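Local structure of MaoC-like dehydratase (Rhodospirillum rubrum, 3EXZ) at residues E85-N90 with V133-A138; L98-T103 with C121-L126; V21-I26 with G51-S56. The protein probably acts as a lyase of the MaoC-like dehydratase family, adding water to or removing it from an acyl thioester substrate on a hot dog fold. All coordinates share one frame; numbering follows the deposited sequence.

Contact 1: residues E85-N90 with V133-A138; sequences ELSWPN and VQRSTA
Leu86 and Ser136 face each other in a non-hydrogen-bonded pair of two antiparallel strands, and the meeting is made by one branch: CD1 of Leu86 lies 3.5 Å from CB of Ser136. The leucine places CG anti to the backbone N (chi1 -153°), and the same CD1 also touches CD of Gln134 at 3.5 Å, so one methyl serves two residues of the partner strand. Gln134 is extended as far as CD and lies beside Trp88, the two side chains pointing the same way with amide and indole planes 68° apart. The indole meets the opposite backbone at its edge, where CD1 of Trp88 comes 3.3 Å from O of Val133 in the plane of the ring. On the other face Glu85 lies across Thr137 and OG of Ser87 lies 3.8 Å from CB of Arg135. Paired backbone bonds hold this register, N of Glu85 to O of Thr137 at 2.9 Å and N of Arg135 to O of Ser87 at 2.9 Å. Past the last bridge pair, a water donates to O of Asn90 and to O of Val133, linking the two chains. Val133 and Gln134 both face Thr125 in a classic beta bulge, and Gln134 packs on helix 57-72. Strand 81-87 is outermost within its own chain, but Leu86 and Ser87 pair antiparallel with a strand of the second subunit, continuing the sheet across the interface.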
# COMPACT_ATOMS: atom_id res chain seq x y z
N GLU A 85 4.15 8.29 -1.20
CA GLU A 85 4.40 8.60 0.21
C GLU A 85 3.05 8.26 0.86
O GLU A 85 2.02 8.88 0.55
CB GLU A 85 4.73 10.07 0.41
CG GLU A 85 5.02 10.48 1.86
CD GLU A 85 3.78 10.53 2.78
OE1 GLU A 85 2.66 10.81 2.29
OE2 GLU A 85 3.95 10.31 4.00
N LEU A 86 3.07 7.32 1.78
CA LEU A 86 1.85 6.83 2.41
C LEU A 86 1.80 7.04 3.90
O LEU A 86 2.79 6.83 4.60
CB LEU A 86 1.75 5.33 2.08
CG LEU A 86 0.38 4.64 2.02
CD1 LEU A 86 -0.61 5.49 1.21
CD2 LEU A 86 0.54 3.26 1.40
N SER A 87 0.65 7.49 4.40
CA SER A 87 0.48 7.64 5.83
C SER A 87 -0.98 7.38 6.20
O SER A 87 -1.88 7.58 5.38
CB SER A 87 0.92 9.03 6.32
OG SER A 87 0.16 10.06 5.73
N TRP A 88 -1.21 6.90 7.42
CA TRP A 88 -2.56 6.65 7.90
C TRP A 88 -2.72 7.42 9.22
O TRP A 88 -2.38 6.92 10.30
CB TRP A 88 -2.80 5.15 8.14
CG TRP A 88 -2.55 4.32 6.92
CD1 TRP A 88 -3.41 4.10 5.87
CD2 TRP A 88 -1.36 3.60 6.61
NE1 TRP A 88 -2.82 3.28 4.94
CE2 TRP A 88 -1.56 2.96 5.36
CE3 TRP A 88 -0.13 3.43 7.27
CZ2 TRP A 88 -0.57 2.17 4.75
CZ3 TRP A 88 0.86 2.65 6.65
CH2 TRP A 88 0.62 2.02 5.41
N PRO A 89 -3.24 8.66 9.14
CA PRO A 89 -3.44 9.51 10.32
C PRO A 89 -4.46 8.98 11.33
O PRO A 89 -4.21 9.01 12.54
CB PRO A 89 -3.88 10.85 9.73
CG PRO A 89 -3.36 10.82 8.31
CD PRO A 89 -3.56 9.38 7.90
N ASN A 90 -5.61 8.54 10.83
CA ASN A 90 -6.64 8.00 11.70
C ASN A 90 -7.01 6.59 11.24
O ASN A 90 -6.95 6.26 10.06
CB ASN A 90 -7.89 8.89 11.72
CG ASN A 90 -7.59 10.31 12.17
OD1 ASN A 90 -7.15 11.15 11.38
ND2 ASN A 90 -7.82 10.59 13.45
N VAL A 133 -8.13 9.03 6.77
CA VAL A 133 -7.68 7.69 7.16
C VAL A 133 -6.47 7.24 6.32
O VAL A 133 -5.83 6.23 6.61
CB VAL A 133 -8.81 6.62 7.10
CG1 VAL A 133 -9.94 7.04 8.04
CG2 VAL A 133 -9.31 6.43 5.68
N GLN A 134 -6.16 8.00 5.27
CA GLN A 134 -4.99 7.71 4.47
C GLN A 134 -4.65 8.86 3.55
O GLN A 134 -5.54 9.49 2.98
CB GLN A 134 -5.15 6.46 3.59
CG GLN A 134 -3.88 6.09 2.82
CD GLN A 134 -4.04 4.90 1.87
OE1 GLN A 134 -4.18 5.06 0.65
NE2 GLN A 134 -4.02 3.69 2.44
N ARG A 135 -3.36 9.15 3.44
CA ARG A 135 -2.91 10.14 2.48
C ARG A 135 -1.83 9.42 1.67
O ARG A 135 -0.90 8.82 2.22
CB ARG A 135 -2.32 11.39 3.12
CG ARG A 135 -1.48 12.20 2.14
CD ARG A 135 -1.15 13.56 2.71
NE ARG A 135 -2.34 14.40 2.82
CZ ARG A 135 -2.32 15.69 3.12
NH1 ARG A 135 -1.16 16.31 3.34
NH2 ARG A 135 -3.46 16.37 3.20
N SER A 136 -2.00 9.48 0.36
CA SER A 136 -1.08 8.86 -0.57
C SER A 136 -0.64 9.93 -1.57
O SER A 136 -1.44 10.38 -2.40
CB SER A 136 -1.77 7.69 -1.28
OG SER A 136 -0.89 7.02 -2.16
N THR A 137 0.61 10.39 -1.46
CA THR A 137 1.16 11.38 -2.40
C THR A 137 1.90 10.49 -3.40
O THR A 137 3.05 10.08 -3.18
CB THR A 137 2.11 12.35 -1.70
OG1 THR A 137 1.39 13.01 -0.64
CG2 THR A 137 2.62 13.40 -2.68
N ALA A 138 1.24 10.18 -4.50
CA ALA A 138 1.78 9.29 -5.51
C ALA A 138 2.30 9.95 -6.77
O ALA A 138 1.86 11.03 -7.14
CB ALA A 138 0.67 8.26 -5.91
O HOH W 1 -6.47 4.29 8.52

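Contact 2: residues L98-T103 with C121-L126; sequences LHVETT and CQSDTL
Backbone hydrogen bonding between His99 and Leu126 opens a regular antiparallel pairing, whose bonds recur at Glu101 with Asp124 and at Thr103 with Gln122. Each of these pairs is joined in both directions; N of Gln122 to O of Thr103, at 2.8 Å and 176°, is the shortest of the six. Alpha hydrogens add weaker contacts between them, such as CA of Leu98 to O of Leu126 at 3.2 Å.

Polar side chains meet in two places. On the face bearing Val100 and Thr125, OG1 of Thr102 and OG of Ser123 share a hydrogen bond of 2.9 Å across a non-hydrogen-bonded pair, each hydroxyl lying beside its own backbone N (chi1 -52° and -56°). On the reverse face NE2 of His99 donates to OE2 of Glu101 at 3.1 Å, a histidine-carboxylate bond within one strand. It lies in the imidazole plane but reaches the oxygen from above the carboxylate plane, and it should limit rotation of the ring.

Van der Waals packing completes the contact. CD1 of Leu126 reaches CE1 of His99 at 3.7 Å and OE2 of Glu101 at 3.5 Å, so the leucine packs against both members of the bonded pair. CG1 of Val100 touches CB of Ser123 at 3.6 Å, while its CG2 meets the methyl of Thr125.

Asp124 is bound beyond these strands by a salt bridge to Arg135, and Thr125 by a hydrogen bond to Thr64 of helix 57-72. That helix also packs on Val100, Thr102 and Ser123, giving an antiparallel sheet wrapped around a long helix, the hallmark of the hot dog fold.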
# COMPACT_ATOMS: atom_id res chain seq x y z
N LEU A 98 -16.09 5.78 3.19
CA LEU A 98 -14.89 6.37 2.62
C LEU A 98 -15.09 6.86 1.19
O LEU A 98 -15.85 6.28 0.41
CB LEU A 98 -13.74 5.35 2.59
CG LEU A 98 -13.43 4.58 3.88
CD1 LEU A 98 -12.23 3.66 3.67
CD2 LEU A 98 -13.16 5.56 5.02
N HIS A 99 -14.42 7.96 0.88
CA HIS A 99 -14.38 8.48 -0.47
C HIS A 99 -13.00 9.13 -0.59
O HIS A 99 -12.38 9.47 0.42
CB HIS A 99 -15.48 9.48 -0.77
CG HIS A 99 -15.26 10.82 -0.16
ND1 HIS A 99 -15.42 11.05 1.19
CD2 HIS A 99 -14.84 11.98 -0.70
CE1 HIS A 99 -15.11 12.30 1.46
NE2 HIS A 99 -14.75 12.89 0.33
N VAL A 100 -12.50 9.27 -1.81
CA VAL A 100 -11.18 9.86 -1.98
C VAL A 100 -11.20 11.20 -2.69
O VAL A 100 -11.95 11.39 -3.66
CB VAL A 100 -10.26 8.91 -2.77
CG1 VAL A 100 -8.81 9.44 -2.73
CG2 VAL A 100 -10.34 7.49 -2.20
N GLU A 101 -10.41 12.14 -2.16
CA GLU A 101 -10.26 13.46 -2.77
C GLU A 101 -8.81 13.61 -3.28
O GLU A 101 -7.86 13.67 -2.49
CB GLU A 101 -10.59 14.57 -1.76
CG GLU A 101 -12.09 14.80 -1.62
CD GLU A 101 -12.44 15.79 -0.52
OE1 GLU A 101 -11.55 16.58 -0.12
OE2 GLU A 101 -13.60 15.77 -0.05
N THR A 102 -8.63 13.67 -4.60
CA THR A 102 -7.30 13.75 -5.18
C THR A 102 -6.95 15.12 -5.78
O THR A 102 -7.77 15.73 -6.46
CB THR A 102 -7.13 12.64 -6.27
OG1 THR A 102 -7.49 11.37 -5.71
CG2 THR A 102 -5.67 12.56 -6.76
N THR A 103 -5.74 15.59 -5.50
CA THR A 103 -5.27 16.87 -6.02
C THR A 103 -3.96 16.71 -6.78
O THR A 103 -3.05 16.02 -6.31
CB THR A 103 -5.00 17.91 -4.88
OG1 THR A 103 -6.17 18.06 -4.07
CG2 THR A 103 -4.61 19.28 -5.47
N CYS A 121 0.12 13.10 -7.65
CA CYS A 121 -1.27 13.14 -7.19
C CYS A 121 -1.36 12.85 -5.71
O CYS A 121 -0.87 11.83 -5.23
CB CYS A 121 -2.11 12.10 -7.93
SG CYS A 121 -2.08 12.28 -9.71
N GLN A 122 -1.99 13.77 -4.98
CA GLN A 122 -2.16 13.58 -3.55
C GLN A 122 -3.60 13.18 -3.27
O GLN A 122 -4.52 13.99 -3.38
CB GLN A 122 -1.83 14.87 -2.79
CG GLN A 122 -1.93 14.72 -1.29
CD GLN A 122 -1.33 15.90 -0.54
OE1 GLN A 122 -0.13 15.95 -0.29
NE2 GLN A 122 -2.18 16.86 -0.20
N SER A 123 -3.79 11.91 -2.91
CA SER A 123 -5.11 11.40 -2.60
C SER A 123 -5.33 11.28 -1.10
O SER A 123 -4.55 10.63 -0.40
CB SER A 123 -5.32 10.03 -3.24
OG SER A 123 -5.09 10.08 -4.64
N ASP A 124 -6.37 11.93 -0.60
CA ASP A 124 -6.73 11.87 0.81
C ASP A 124 -8.01 11.05 0.91
O ASP A 124 -9.04 11.40 0.31
CB ASP A 124 -6.95 13.27 1.39
CG ASP A 124 -5.64 14.00 1.68
OD1 ASP A 124 -5.71 15.17 2.12
OD2 ASP A 124 -4.56 13.41 1.48
N THR A 125 -7.95 9.94 1.63
CA THR A 125 -9.11 9.08 1.83
C THR A 125 -9.73 9.57 3.14
O THR A 125 -9.08 9.61 4.18
CB THR A 125 -8.70 7.62 1.94
OG1 THR A 125 -7.71 7.35 0.94
CG2 THR A 125 -9.92 6.70 1.70
N LEU A 126 -11.00 9.94 3.06
CA LEU A 126 -11.70 10.48 4.22
C LEU A 126 -12.93 9.67 4.60
O LEU A 126 -13.57 9.06 3.73
CB LEU A 126 -12.18 11.91 3.91
CG LEU A 126 -11.26 12.88 3.16
CD1 LEU A 126 -12.06 14.06 2.64
CD2 LEU A 126 -10.14 13.35 4.07

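Contact 3: residues V21-I26 with G51-S56; sequences VEAAAI and GGLAAS
The first turn of helix 23-33, with Glu22 at its N-cap position and N of Ile26 bonded to O of Glu22 at 3.0 Å, lies beside an irregular chain that leads into helix 57-72. In this hot dog fold the contact joins the start of one helix to the approach of the long central helix, and no direct hydrogen bond links the segments. Ile26 carries the packing through both branches. Its CG2, anti to the backbone N, approaches the peptide between Ala54 and Ala55 obliquely from its O and CA side, 3.6 Å from O of Ala54 and 3.7 Å from CA of Ala55. The other branch, CG1, stands beside the backbone N (chi1 -70°) and extends to CD1, passing alongside the methyl of Ala55 with CG1 3.9 Å from that CB. Toward the start of the helix, CD1 of Leu53 reaches between two helix residues, touching CG2 of Ile26 and CB of Ala23 at 4.2 Å each, a looser fit than that around Ala55. Pro94 adds to the apolar packing by touching both Ile26 and Leu53, while O of Leu53 accepts a hydrogen bond from Arg93. At the other end, Ser56 takes the N-cap position of helix 57-72: its OG bonds to N of Trp58 and to Asp34. A water connects the segments, donating to O of Ile26 at 3.1 Å and accepting from N of Ser56 at 2.9 Å.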
# COMPACT_ATOMS: atom_id res chain seq x y z
N VAL A 21 -17.12 0.50 4.67
CA VAL A 21 -16.28 -0.55 5.24
C VAL A 21 -17.01 -1.33 6.34
O VAL A 21 -17.43 -0.76 7.35
CB VAL A 21 -14.98 0.02 5.85
CG1 VAL A 21 -14.08 -1.12 6.30
CG2 VAL A 21 -14.25 0.88 4.82
N GLU A 22 -17.17 -2.63 6.15
CA GLU A 22 -17.85 -3.46 7.14
C GLU A 22 -16.90 -4.43 7.84
O GLU A 22 -15.89 -4.88 7.28
CB GLU A 22 -18.98 -4.24 6.49
CG GLU A 22 -19.96 -3.37 5.73
CD GLU A 22 -21.00 -2.68 6.60
OE1 GLU A 22 -20.64 -1.96 7.56
OE2 GLU A 22 -22.21 -2.87 6.33
N ALA A 23 -17.28 -4.76 9.07
CA ALA A 23 -16.49 -5.64 9.93
C ALA A 23 -16.02 -6.92 9.25
O ALA A 23 -14.83 -7.25 9.31
CB ALA A 23 -17.28 -5.97 11.19
N ALA A 24 -16.94 -7.62 8.60
CA ALA A 24 -16.60 -8.88 7.94
C ALA A 24 -15.60 -8.71 6.80
O ALA A 24 -14.79 -9.61 6.55
CB ALA A 24 -17.88 -9.56 7.42
N ALA A 25 -15.66 -7.57 6.11
CA ALA A 25 -14.74 -7.28 5.00
C ALA A 25 -13.35 -6.96 5.58
O ALA A 25 -12.33 -7.27 4.98
CB ALA A 25 -15.27 -6.12 4.16
N ILE A 26 -13.33 -6.33 6.75
CA ILE A 26 -12.06 -6.02 7.41
C ILE A 26 -11.38 -7.36 7.78
O ILE A 26 -10.20 -7.56 7.48
CB ILE A 26 -12.31 -5.17 8.68
CG1 ILE A 26 -12.77 -3.78 8.24
CG2 ILE A 26 -11.06 -5.13 9.54
CD1 ILE A 26 -13.13 -2.83 9.38
N GLY A 51 -7.61 0.21 20.07
CA GLY A 51 -8.74 0.18 21.00
C GLY A 51 -10.04 -0.04 20.24
O GLY A 51 -10.91 0.83 20.24
N GLY A 52 -10.17 -1.20 19.59
CA GLY A 52 -11.35 -1.51 18.80
C GLY A 52 -10.96 -1.95 17.40
O GLY A 52 -9.86 -1.65 16.92
N LEU A 53 -11.85 -2.67 16.73
CA LEU A 53 -11.56 -3.14 15.38
C LEU A 53 -11.14 -1.99 14.48
O LEU A 53 -11.77 -0.94 14.47
CB LEU A 53 -12.79 -3.83 14.76
CG LEU A 53 -12.68 -5.26 14.19
CD1 LEU A 53 -13.50 -5.35 12.90
CD2 LEU A 53 -11.23 -5.63 13.93
N ALA A 54 -10.05 -2.19 13.75
CA ALA A 54 -9.61 -1.21 12.77
C ALA A 54 -9.21 -2.02 11.54
O ALA A 54 -8.87 -3.20 11.64
CB ALA A 54 -8.44 -0.38 13.27
N ALA A 55 -9.30 -1.40 10.37
CA ALA A 55 -8.92 -2.08 9.16
C ALA A 55 -7.41 -1.96 8.99
O ALA A 55 -6.77 -1.05 9.52
CB ALA A 55 -9.64 -1.46 7.95
N SER A 56 -6.82 -2.92 8.28
CA SER A 56 -5.40 -2.88 7.98
C SER A 56 -5.16 -1.63 7.09
O SER A 56 -6.00 -1.30 6.23
CB SER A 56 -5.02 -4.12 7.17
OG SER A 56 -3.73 -4.00 6.59
O HOH W 2 -8.54 -4.99 7.15

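How the contacts relate
Contacts 1 and 2 belong to one antiparallel sheet, with centres 9 Å apart, and meet where strands 116-126 and 132-143 run as neighbours. O of Ala138 and N of Cys121, 2.7 Å apart, probably hydrogen-bond across that junction. Along the chain contact 3 closes first; contact 1 opens and encloses contact 2, so the sheet order departs from chain order, with strand 81-87 at one edge within this chain, beside strand 132-143. Contact 3 lies off the sheet, with centre-to-centre distances of about 18 Å to contact 1 and 20 Å to contact 2, yet Val21 packs on Leu98. Helix 57-72, entered from contact 3, packs against both sheet contacts, tying the helical part to the sheet.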